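Local coordinates for protein putative HTH-type transcriptional regulator PF0864 (Pyrococcus furiosus, PDB 2IA0) that is of unconfirmed function but, as a member of the AsnC family of transcriptional regulators, probably binds specific DNA sequences, at residues D16-I22 against T47-I52; H76-I80 against F153-E157; L79-V84 against D119-A123; P108-F112 against L124-N128. One frame throughout, in Å; residues are numbered along the deposited sequence.

Contact 1: residues D16-I22 against T47-I52; sequences DDLDRNI and TIHFRI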
# COMPACT_ATOMS: atom_id res chain seq x y z
N ASP A 16 -3.58 18.04 -17.44
CA ASP A 16 -3.70 17.69 -18.85
C ASP A 16 -2.96 16.39 -19.15
O ASP A 16 -2.39 15.77 -18.24
CB ASP A 16 -3.25 18.87 -19.74
CG ASP A 16 -1.75 19.09 -19.71
OD1 ASP A 16 -1.12 18.80 -18.68
OD2 ASP A 16 -1.20 19.59 -20.71
N ASP A 17 -2.98 15.96 -20.42
CA ASP A 17 -2.33 14.71 -20.80
C ASP A 17 -0.83 14.65 -20.50
O ASP A 17 -0.32 13.61 -20.08
CB ASP A 17 -2.64 14.35 -22.27
CG ASP A 17 -4.10 13.95 -22.48
OD1 ASP A 17 -4.80 13.64 -21.49
OD2 ASP A 17 -4.56 13.94 -23.65
N LEU A 18 -0.13 15.77 -20.69
CA LEU A 18 1.31 15.83 -20.38
C LEU A 18 1.59 15.68 -18.89
O LEU A 18 2.52 14.99 -18.50
CB LEU A 18 1.96 17.12 -20.93
CG LEU A 18 3.45 17.34 -20.66
CD1 LEU A 18 4.32 16.08 -21.02
CD2 LEU A 18 3.92 18.59 -21.41
N ASP A 19 0.79 16.32 -18.05
CA ASP A 19 0.87 16.10 -16.60
C ASP A 19 0.77 14.62 -16.24
O ASP A 19 1.63 14.11 -15.53
CB ASP A 19 -0.19 16.91 -15.86
CG ASP A 19 0.16 18.39 -15.79
OD1 ASP A 19 -0.76 19.23 -15.88
OD2 ASP A 19 1.38 18.71 -15.67
N ARG A 20 -0.28 13.95 -16.76
CA ARG A 20 -0.55 12.54 -16.50
C ARG A 20 0.55 11.65 -17.01
O ARG A 20 0.98 10.71 -16.32
CB ARG A 20 -1.89 12.10 -17.12
CG ARG A 20 -3.12 12.70 -16.46
CD ARG A 20 -4.42 12.30 -17.20
NE ARG A 20 -5.48 13.31 -17.04
CZ ARG A 20 -5.86 14.16 -18.01
NH1 ARG A 20 -5.30 14.12 -19.21
NH2 ARG A 20 -6.83 15.05 -17.78
N ASN A 21 1.01 11.94 -18.23
CA ASN A 21 2.08 11.18 -18.84
C ASN A 21 3.38 11.22 -18.05
O ASN A 21 4.01 10.19 -17.90
CB ASN A 21 2.31 11.61 -20.28
CG ASN A 21 1.38 10.91 -21.25
OD1 ASN A 21 1.00 9.77 -21.03
ND2 ASN A 21 1.03 11.59 -22.34
N ILE A 22 3.77 12.41 -17.56
CA ILE A 22 4.91 12.58 -16.63
C ILE A 22 4.75 11.75 -15.36
O ILE A 22 5.67 11.06 -14.94
CB ILE A 22 5.09 14.08 -16.19
CG1 ILE A 22 5.67 14.95 -17.31
CG2 ILE A 22 5.97 14.21 -14.93
CD1 ILE A 22 5.59 16.47 -17.04
N THR A 47 9.87 22.73 -20.26
CA THR A 47 8.47 22.42 -19.94
C THR A 47 8.33 21.26 -18.94
O THR A 47 7.58 21.39 -17.98
CB THR A 47 7.63 22.12 -21.18
OG1 THR A 47 7.97 23.06 -22.19
CG2 THR A 47 6.15 22.25 -20.85
N ILE A 48 9.05 20.17 -19.17
CA ILE A 48 9.06 19.04 -18.22
C ILE A 48 9.43 19.51 -16.81
O ILE A 48 8.70 19.27 -15.85
CB ILE A 48 10.02 17.88 -18.69
CG1 ILE A 48 9.58 17.32 -20.06
CG2 ILE A 48 10.11 16.78 -17.64
CD1 ILE A 48 8.10 17.04 -20.18
N HIS A 49 10.54 20.24 -16.73
CA HIS A 49 11.09 20.81 -15.51
C HIS A 49 10.05 21.65 -14.73
O HIS A 49 9.77 21.38 -13.56
CB HIS A 49 12.33 21.61 -15.88
CG HIS A 49 12.92 22.40 -14.76
ND1 HIS A 49 13.55 21.81 -13.68
CD2 HIS A 49 13.01 23.74 -14.56
CE1 HIS A 49 13.99 22.75 -12.87
NE2 HIS A 49 13.67 23.93 -13.37
N PHE A 50 9.46 22.63 -15.42
CA PHE A 50 8.38 23.44 -14.88
C PHE A 50 7.16 22.64 -14.40
O PHE A 50 6.69 22.85 -13.28
CB PHE A 50 7.97 24.50 -15.91
CG PHE A 50 6.76 25.30 -15.51
CD1 PHE A 50 5.51 25.04 -16.07
CD2 PHE A 50 6.87 26.33 -14.57
CE1 PHE A 50 4.38 25.78 -15.70
CE2 PHE A 50 5.75 27.08 -14.21
CZ PHE A 50 4.51 26.80 -14.77
N ARG A 51 6.66 21.74 -15.24
CA ARG A 51 5.57 20.81 -14.87
C ARG A 51 5.89 20.02 -13.60
O ARG A 51 5.05 19.90 -12.74
CB ARG A 51 5.26 19.81 -15.99
CG ARG A 51 4.85 20.41 -17.30
CD ARG A 51 3.68 21.32 -17.11
NE ARG A 51 3.00 21.62 -18.37
CZ ARG A 51 1.93 20.97 -18.82
NH1 ARG A 51 1.42 19.98 -18.11
NH2 ARG A 51 1.36 21.32 -19.96
N ILE A 52 7.10 19.49 -13.48
CA ILE A 52 7.48 18.72 -12.29
C ILE A 52 7.54 19.57 -11.01
O ILE A 52 6.98 19.16 -9.98
CB ILE A 52 8.79 17.92 -12.52
CG1 ILE A 52 8.52 16.76 -13.49
CG2 ILE A 52 9.35 17.39 -11.20
CD1 ILE A 52 9.78 16.18 -14.10
O HOH W 1 1.99 20.84 -13.68
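Arg-51 reaches out of helix 45-57 to the first turn of helix 17-26 and is met there by Asp-16 and Asp-19. The two helices belong to the winged helix-turn-helix domain, and the second carries the end of the predicted DNA-binding motif; their short segments cross at -81°, with axes 10.7 Å apart. The charged part is a three-residue salt-bridge network. Arg-51 grips Asp-16 end-on, NH1 to OD1 at 2.9 Å and NH2 to OD2 at 3.2 Å, each carboxylate oxygen met on its syn side. NH1 also donates to Asp-19 OD2, 2.8 Å away, in a more bent and weaker bond. Asp-16 is also the N-cap of helix 17-26: with CG lying between the backbone N and the carbonyl carbon (chi1 71°), its OD1 takes the N-H of Asp-19 from above the carboxylate plane, while Asp-16 N in turn gives a weak bond to Asp-19 OD1, a capping box. Without the carboxylate, as with an alanine here, Arg-51 would probably lose its end-on partner, keeping the weak bond to Asp-19 as its remaining polar tie to segment 16-22, and Asp-19 N its capping acceptor. A leucine and three isoleucines make the apolar part. Leu-18 CD1 and Ile-22 CD1 both meet Ile-48 CD1, Ile-22 CG2 packs on Ile-52 CG1, and Leu-41 of helix 34-41 closes in on Ile-22. Ile-22 CD1 also presses on the start of the arginine chain, 3.5 Å from Arg-51 CB. Farther along that chain, Leu-18 CD2 sits 4.0 Å above the guanidinium plane of Arg-51, over its centre.

Contact 2: residues H76-I80 against F153-E157; sequences HLALI and FPITE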
# COMPACT_ATOMS: atom_id res chain seq x y z
N HIS A 76 4.99 -13.68 4.62
CA HIS A 76 3.63 -14.11 4.92
C HIS A 76 2.88 -12.94 5.48
O HIS A 76 3.28 -12.33 6.47
CB HIS A 76 3.61 -15.32 5.87
CG HIS A 76 4.12 -16.56 5.21
ND1 HIS A 76 5.16 -17.30 5.72
CD2 HIS A 76 3.80 -17.13 4.03
CE1 HIS A 76 5.43 -18.31 4.90
NE2 HIS A 76 4.62 -18.22 3.86
N LEU A 77 1.79 -12.62 4.80
CA LEU A 77 0.98 -11.47 5.10
C LEU A 77 -0.44 -11.95 5.45
O LEU A 77 -0.89 -13.02 5.00
CB LEU A 77 1.01 -10.56 3.87
CG LEU A 77 0.99 -9.03 3.99
CD1 LEU A 77 2.28 -8.50 4.57
CD2 LEU A 77 0.75 -8.44 2.63
N ALA A 78 -1.12 -11.19 6.31
CA ALA A 78 -2.51 -11.48 6.68
C ALA A 78 -3.25 -10.18 6.89
O ALA A 78 -2.70 -9.18 7.37
CB ALA A 78 -2.58 -12.34 7.93
N LEU A 79 -4.50 -10.17 6.45
CA LEU A 79 -5.39 -9.07 6.76
C LEU A 79 -6.25 -9.47 7.97
O LEU A 79 -6.72 -10.59 8.07
CB LEU A 79 -6.24 -8.76 5.53
CG LEU A 79 -7.49 -7.91 5.72
CD1 LEU A 79 -7.08 -6.42 5.84
CD2 LEU A 79 -8.41 -8.15 4.53
N ILE A 80 -6.41 -8.55 8.91
CA ILE A 80 -7.14 -8.82 10.16
C ILE A 80 -8.30 -7.86 10.29
O ILE A 80 -8.14 -6.67 10.11
CB ILE A 80 -6.20 -8.63 11.37
CG1 ILE A 80 -4.93 -9.47 11.15
CG2 ILE A 80 -6.92 -9.00 12.69
CD1 ILE A 80 -4.01 -9.47 12.30
N PHE A 153 -7.57 -13.16 7.29
CA PHE A 153 -7.47 -13.49 5.88
C PHE A 153 -6.02 -13.46 5.48
O PHE A 153 -5.47 -12.40 5.25
CB PHE A 153 -8.28 -12.52 5.03
CG PHE A 153 -9.69 -12.38 5.46
CD1 PHE A 153 -10.63 -13.39 5.18
CD2 PHE A 153 -10.11 -11.26 6.17
CE1 PHE A 153 -11.95 -13.28 5.61
CE2 PHE A 153 -11.43 -11.14 6.60
CZ PHE A 153 -12.35 -12.16 6.32
N PRO A 154 -5.38 -14.64 5.42
CA PRO A 154 -4.02 -14.81 4.87
C PRO A 154 -3.97 -14.37 3.40
O PRO A 154 -4.89 -14.68 2.64
CB PRO A 154 -3.79 -16.31 4.93
CG PRO A 154 -4.86 -16.88 5.84
CD PRO A 154 -5.99 -15.91 5.87
N ILE A 155 -2.93 -13.64 3.00
CA ILE A 155 -2.77 -13.26 1.60
C ILE A 155 -1.99 -14.39 0.92
O ILE A 155 -0.81 -14.60 1.19
CB ILE A 155 -2.05 -11.88 1.41
CG1 ILE A 155 -2.58 -10.82 2.40
CG2 ILE A 155 -2.25 -11.35 0.00
CD1 ILE A 155 -4.08 -10.56 2.39
N THR A 156 -2.66 -15.14 0.08
CA THR A 156 -2.05 -16.29 -0.58
C THR A 156 -1.23 -15.80 -1.80
O THR A 156 -0.06 -16.17 -1.97
CB THR A 156 -3.14 -17.29 -0.98
OG1 THR A 156 -3.67 -17.90 0.22
CG2 THR A 156 -2.60 -18.38 -1.88
N GLU A 157 -1.83 -14.93 -2.59
CA GLU A 157 -1.23 -14.46 -3.81
C GLU A 157 -1.75 -13.05 -4.11
O GLU A 157 -2.95 -12.85 -4.16
CB GLU A 157 -1.61 -15.41 -4.95
CG GLU A 157 -0.93 -15.13 -6.25
CD GLU A 157 -1.42 -16.05 -7.36
OE1 GLU A 157 -0.95 -15.86 -8.50
OE2 GLU A 157 -2.27 -16.93 -7.09
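Three backbone bonds tie Leu-77 and Leu-79 to Phe-153 and Ile-155. Leu-79 and Phe-153 form a hydrogen-bonded antiparallel pair: Leu-79 N gives to Phe-153 O at 2.7 Å, and Phe-153 N to Leu-79 O at 2.8 Å. Beyond the non-hydrogen-bonded pair Ala-78 and Pro-154, whose CA atoms approach to 4.1 Å, Ile-155 N donates to Leu-77 O at 2.9 Å. Proline has no N-H to offer, and in this pairing none is called for. Strands 76-84 and 147-154 are the first and last of a beta-alpha-beta-beta-alpha-beta, ferredoxin-like fold, the dimeric alpha+beta barrel domain of AsnC relatives, and here they run side by side with 147-154 outermost in the chain's sheet. The apolar contacts gather on the face that carries Leu-79 and Phe-153. Leu-79 CD2 comes obliquely to the Phe-153 ring, 3.9 Å from Phe-153 CD2. Ile-155 lies alongside Leu-77 and points the same way; CG1, set beside the backbone N (chi1 -43°), comes 3.9 Å from Leu-77 CB, and the bend at chi2 (-56°) leaves Ile-155 CD1 4.2 Å from Leu-79 CB. The second subunit covers this side: its own Leu-79 meets Leu-79, and its Ile-122 packs on Ile-155.

Contact 3: residues L79-V84 against D119-A123; sequences LIVLEV and DKIIA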
# COMPACT_ATOMS: atom_id res chain seq x y z
N LEU A 79 -4.50 -10.17 6.45
CA LEU A 79 -5.39 -9.07 6.76
C LEU A 79 -6.25 -9.47 7.97
O LEU A 79 -6.72 -10.59 8.07
CB LEU A 79 -6.24 -8.76 5.53
CG LEU A 79 -7.49 -7.91 5.72
CD1 LEU A 79 -7.08 -6.42 5.84
CD2 LEU A 79 -8.41 -8.15 4.53
N ILE A 80 -6.41 -8.55 8.91
CA ILE A 80 -7.14 -8.82 10.16
C ILE A 80 -8.30 -7.86 10.29
O ILE A 80 -8.14 -6.67 10.11
CB ILE A 80 -6.20 -8.63 11.37
CG1 ILE A 80 -4.93 -9.47 11.15
CG2 ILE A 80 -6.92 -9.00 12.69
CD1 ILE A 80 -4.01 -9.47 12.30
N VAL A 81 -9.49 -8.38 10.56
CA VAL A 81 -10.65 -7.52 10.79
C VAL A 81 -11.25 -7.75 12.18
O VAL A 81 -11.73 -8.83 12.49
CB VAL A 81 -11.73 -7.65 9.70
CG1 VAL A 81 -12.82 -6.56 9.88
CG2 VAL A 81 -11.08 -7.55 8.31
N LEU A 82 -11.17 -6.71 13.00
CA LEU A 82 -11.65 -6.71 14.37
C LEU A 82 -12.95 -5.91 14.45
O LEU A 82 -13.04 -4.83 13.89
CB LEU A 82 -10.62 -6.02 15.28
CG LEU A 82 -9.19 -6.55 15.29
CD1 LEU A 82 -8.40 -5.81 16.34
CD2 LEU A 82 -9.18 -8.04 15.57
N GLU A 83 -13.93 -6.42 15.17
CA GLU A 83 -15.15 -5.67 15.42
C GLU A 83 -15.33 -5.53 16.93
O GLU A 83 -15.37 -6.53 17.65
CB GLU A 83 -16.37 -6.37 14.80
CG GLU A 83 -17.71 -5.68 15.04
CD GLU A 83 -18.89 -6.51 14.55
OE1 GLU A 83 -18.74 -7.73 14.35
OE2 GLU A 83 -19.99 -5.94 14.37
N VAL A 84 -15.44 -4.30 17.40
CA VAL A 84 -15.63 -4.02 18.82
C VAL A 84 -17.09 -4.23 19.22
O VAL A 84 -18.00 -3.87 18.46
CB VAL A 84 -15.09 -2.62 19.20
CG1 VAL A 84 -15.41 -2.30 20.62
CG2 VAL A 84 -13.55 -2.62 19.03
N ASP A 119 -16.97 0.92 14.42
CA ASP A 119 -16.68 -0.24 15.29
C ASP A 119 -15.59 -1.24 14.88
O ASP A 119 -15.29 -2.13 15.68
CB ASP A 119 -17.97 -0.99 15.72
CG ASP A 119 -18.94 -1.30 14.54
OD1 ASP A 119 -20.14 -1.53 14.85
OD2 ASP A 119 -18.57 -1.33 13.35
N LYS A 120 -15.01 -1.09 13.68
CA LYS A 120 -13.99 -2.06 13.17
C LYS A 120 -12.56 -1.53 12.96
O LYS A 120 -12.35 -0.37 12.63
CB LYS A 120 -14.46 -2.72 11.87
CG LYS A 120 -15.85 -3.27 11.95
CD LYS A 120 -16.17 -4.23 10.83
CE LYS A 120 -17.68 -4.45 10.78
NZ LYS A 120 -18.31 -3.11 10.98
N ILE A 121 -11.58 -2.42 13.15
CA ILE A 121 -10.18 -2.09 12.87
C ILE A 121 -9.70 -3.10 11.86
O ILE A 121 -9.92 -4.29 12.01
CB ILE A 121 -9.26 -2.14 14.10
CG1 ILE A 121 -9.73 -1.16 15.16
CG2 ILE A 121 -7.80 -1.83 13.74
CD1 ILE A 121 -10.13 -1.86 16.44
N ILE A 122 -9.05 -2.58 10.82
CA ILE A 122 -8.47 -3.34 9.74
C ILE A 122 -6.96 -3.20 9.86
O ILE A 122 -6.45 -2.10 9.99
CB ILE A 122 -8.97 -2.71 8.41
CG1 ILE A 122 -10.49 -2.89 8.30
CG2 ILE A 122 -8.24 -3.27 7.22
CD1 ILE A 122 -11.09 -2.05 7.24
N ALA A 123 -6.25 -4.32 9.88
CA ALA A 123 -4.78 -4.32 9.94
C ALA A 123 -4.15 -5.25 8.92
O ALA A 123 -4.67 -6.31 8.62
CB ALA A 123 -4.27 -4.66 11.33
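The flat groups here are the carboxylates of Glu-83 and Asp-119, which come near each other where strand 76-84 runs antiparallel to strand 120-127 in the ferredoxin-like sheet, Glu-83 OE2 4.4 Å from Asp-119 OD1, with Asp-119 standing just before its strand. Lys-120 NZ comes to Asp-119 OD2 on the syn side, 32° out of the carboxylate plane, in a salt bridge of 3.0 Å that probably eases the meeting of like charges; the bend at the end of the lysine chain (chi4 42°) turns the ammonium that way. The other oxygen of Glu-83, OE1, is bonded to His-149 on the neighbouring strand 147-154. The strands join through hydrogen-bonded pairs Ile-80 with Ala-123 and Leu-82 with Ile-121, and Val-84 N adds a nearly straight bond to Asp-119 O at 2.8 Å. On the side of Ile-80, Leu-82 and Ile-121 the sheet is backed by the helices: Ile-121 packs on Ile-97 and Ile-100 of helix 91-105. The opposite side, with Val-81, Lys-120 and Ile-122, receives Phe-153 of the second subunit. There Val-81 CG1 meets the aliphatic chain of Lys-120 obliquely at CD, 4.2 Å away, and Leu-79 lies side by side with Ile-122, Leu-79 CD1 touching Ile-122 CG2 at 3.6 Å.

Contact 4: residues P108-F112 against L124-N128; sequences PGVLF and LVGKN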
# COMPACT_ATOMS: atom_id res chain seq x y z
N PRO A 108 5.90 -4.33 15.72
CA PRO A 108 6.70 -4.84 14.59
C PRO A 108 5.86 -5.72 13.67
O PRO A 108 5.12 -6.61 14.15
CB PRO A 108 7.76 -5.70 15.28
CG PRO A 108 7.86 -5.12 16.67
CD PRO A 108 6.47 -4.74 17.02
N GLY A 109 5.96 -5.48 12.37
CA GLY A 109 5.19 -6.27 11.42
C GLY A 109 3.86 -5.66 11.00
O GLY A 109 3.29 -6.05 10.00
N VAL A 110 3.37 -4.71 11.76
CA VAL A 110 2.08 -4.09 11.46
C VAL A 110 2.25 -3.02 10.36
O VAL A 110 2.92 -2.01 10.56
CB VAL A 110 1.40 -3.54 12.73
CG1 VAL A 110 0.20 -2.70 12.38
CG2 VAL A 110 1.01 -4.70 13.64
N LEU A 111 1.59 -3.26 9.22
CA LEU A 111 1.94 -2.57 7.98
C LEU A 111 1.27 -1.20 7.77
O LEU A 111 1.82 -0.39 7.05
CB LEU A 111 2.00 -3.53 6.77
CG LEU A 111 3.38 -4.11 6.39
CD1 LEU A 111 4.51 -4.01 7.44
CD2 LEU A 111 3.20 -5.51 5.95
N PHE A 112 0.14 -0.87 8.37
CA PHE A 112 -1.26 -0.93 7.94
C PHE A 112 -2.34 -1.14 8.97
O PHE A 112 -2.66 -2.26 9.33
CB PHE A 112 -1.64 -1.36 6.51
CG PHE A 112 -2.89 -0.65 6.01
CD1 PHE A 112 -2.79 0.59 5.36
CD2 PHE A 112 -4.17 -1.18 6.26
CE1 PHE A 112 -3.94 1.26 4.93
CE2 PHE A 112 -5.35 -0.53 5.82
CZ PHE A 112 -5.23 0.71 5.16
N LEU A 124 -2.99 -4.85 8.40
CA LEU A 124 -2.21 -5.70 7.54
C LEU A 124 -0.92 -6.07 8.28
O LEU A 124 -0.15 -5.20 8.69
CB LEU A 124 -1.96 -5.03 6.20
CG LEU A 124 -1.59 -6.01 5.09
CD1 LEU A 124 -2.85 -6.68 4.45
CD2 LEU A 124 -0.75 -5.31 4.03
N VAL A 125 -0.71 -7.36 8.46
CA VAL A 125 0.44 -7.84 9.21
C VAL A 125 1.36 -8.75 8.38
O VAL A 125 0.91 -9.69 7.73
CB VAL A 125 -0.01 -8.52 10.55
CG1 VAL A 125 1.19 -8.94 11.38
CG2 VAL A 125 -0.89 -7.53 11.38
N GLY A 126 2.65 -8.44 8.43
CA GLY A 126 3.67 -9.28 7.83
C GLY A 126 4.63 -9.94 8.80
O GLY A 126 5.19 -9.31 9.69
N LYS A 127 4.79 -11.25 8.63
CA LYS A 127 5.81 -11.99 9.37
C LYS A 127 6.52 -12.90 8.40
O LYS A 127 6.20 -12.93 7.21
CB LYS A 127 5.20 -12.82 10.51
CG LYS A 127 4.41 -12.02 11.55
CD LYS A 127 5.33 -11.31 12.48
CE LYS A 127 4.60 -10.23 13.24
NZ LYS A 127 5.58 -9.68 14.21
N ASN A 128 7.47 -13.66 8.91
CA ASN A 128 8.26 -14.54 8.07
C ASN A 128 7.78 -16.00 8.02
O ASN A 128 8.06 -16.68 7.04
CB ASN A 128 9.75 -14.38 8.40
CG ASN A 128 10.30 -13.01 7.95
OD1 ASN A 128 9.83 -12.41 6.96
ND2 ASN A 128 11.28 -12.51 8.69
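Val-110 and Val-125 meet obliquely as a non-hydrogen-bonded pair, CG2 of Val-110 4.1 Å from CG2 of Val-125, on the face where Phe-136 of helix 132-140 covers Val-110. Leu-111 points to the other side. Its CD2 lies against the backbone of Gly-126, 3.9 Å from the N, where a side chain on the glycine would be tight, and its CB rests close to Leu-124 O. The side chains of Phe-112 and Leu-124 meet at their CB atoms, 3.7 Å apart; the ring then leads away from the partner strand, with Leu-124 N near its edge. At the other end Lys-127 reaches across to the partner segment: CG lies beside the backbone N and the chain bends at chi2 (-77°) before running out straight. NZ thereby reaches Pro-108 O at 3.1 Å, coming from well above the carbonyl plane, while CE passes over Gly-109, whose positive phi of 94° and close neighbours have no place for a CB. A leucine instead of Lys-127 would leave Pro-108 O without this ammonium donor and would probably set the turn at Pro-108 and Gly-109 freer to shift. The backbones are joined by Gly-126 N to Gly-109 O, by Leu-111 N to Leu-124 O at 2.7 Å, and by Leu-124 N to Phe-112 O at 2.8 Å. Leu-111 and Phe-112 thus both stand opposite the single residue Leu-124, consistent with a beta bulge in the hairpin of strands 110-116 and 120-127, the central beta-beta unit of the ferredoxin-like fold.

How the contacts relate
Contacts 2, 3 and 4 are successive seams of one sheet, ordered 147-154, 76-84, 120-127, 110-116. Contacts 2 and 3 share Leu-79 and Ile-80, with centres about 14 Å apart; contact 4 lies about 10 Å from contact 2, centre to centre, and is joined to it by probable backbone bonds, His-76 O to Lys-127 N and Ala-78 N to Val-125 O, both 2.9 Å. All three touch the second subunit. A bound gold ion lies about 9 Å from the side chains of Ala-78 and Ile-80. Contact 1 stands apart in the helix-turn-helix domain, its nearest atoms about 24 Å from contact 4, so the putative DNA-binding and dimerising parts are well separated.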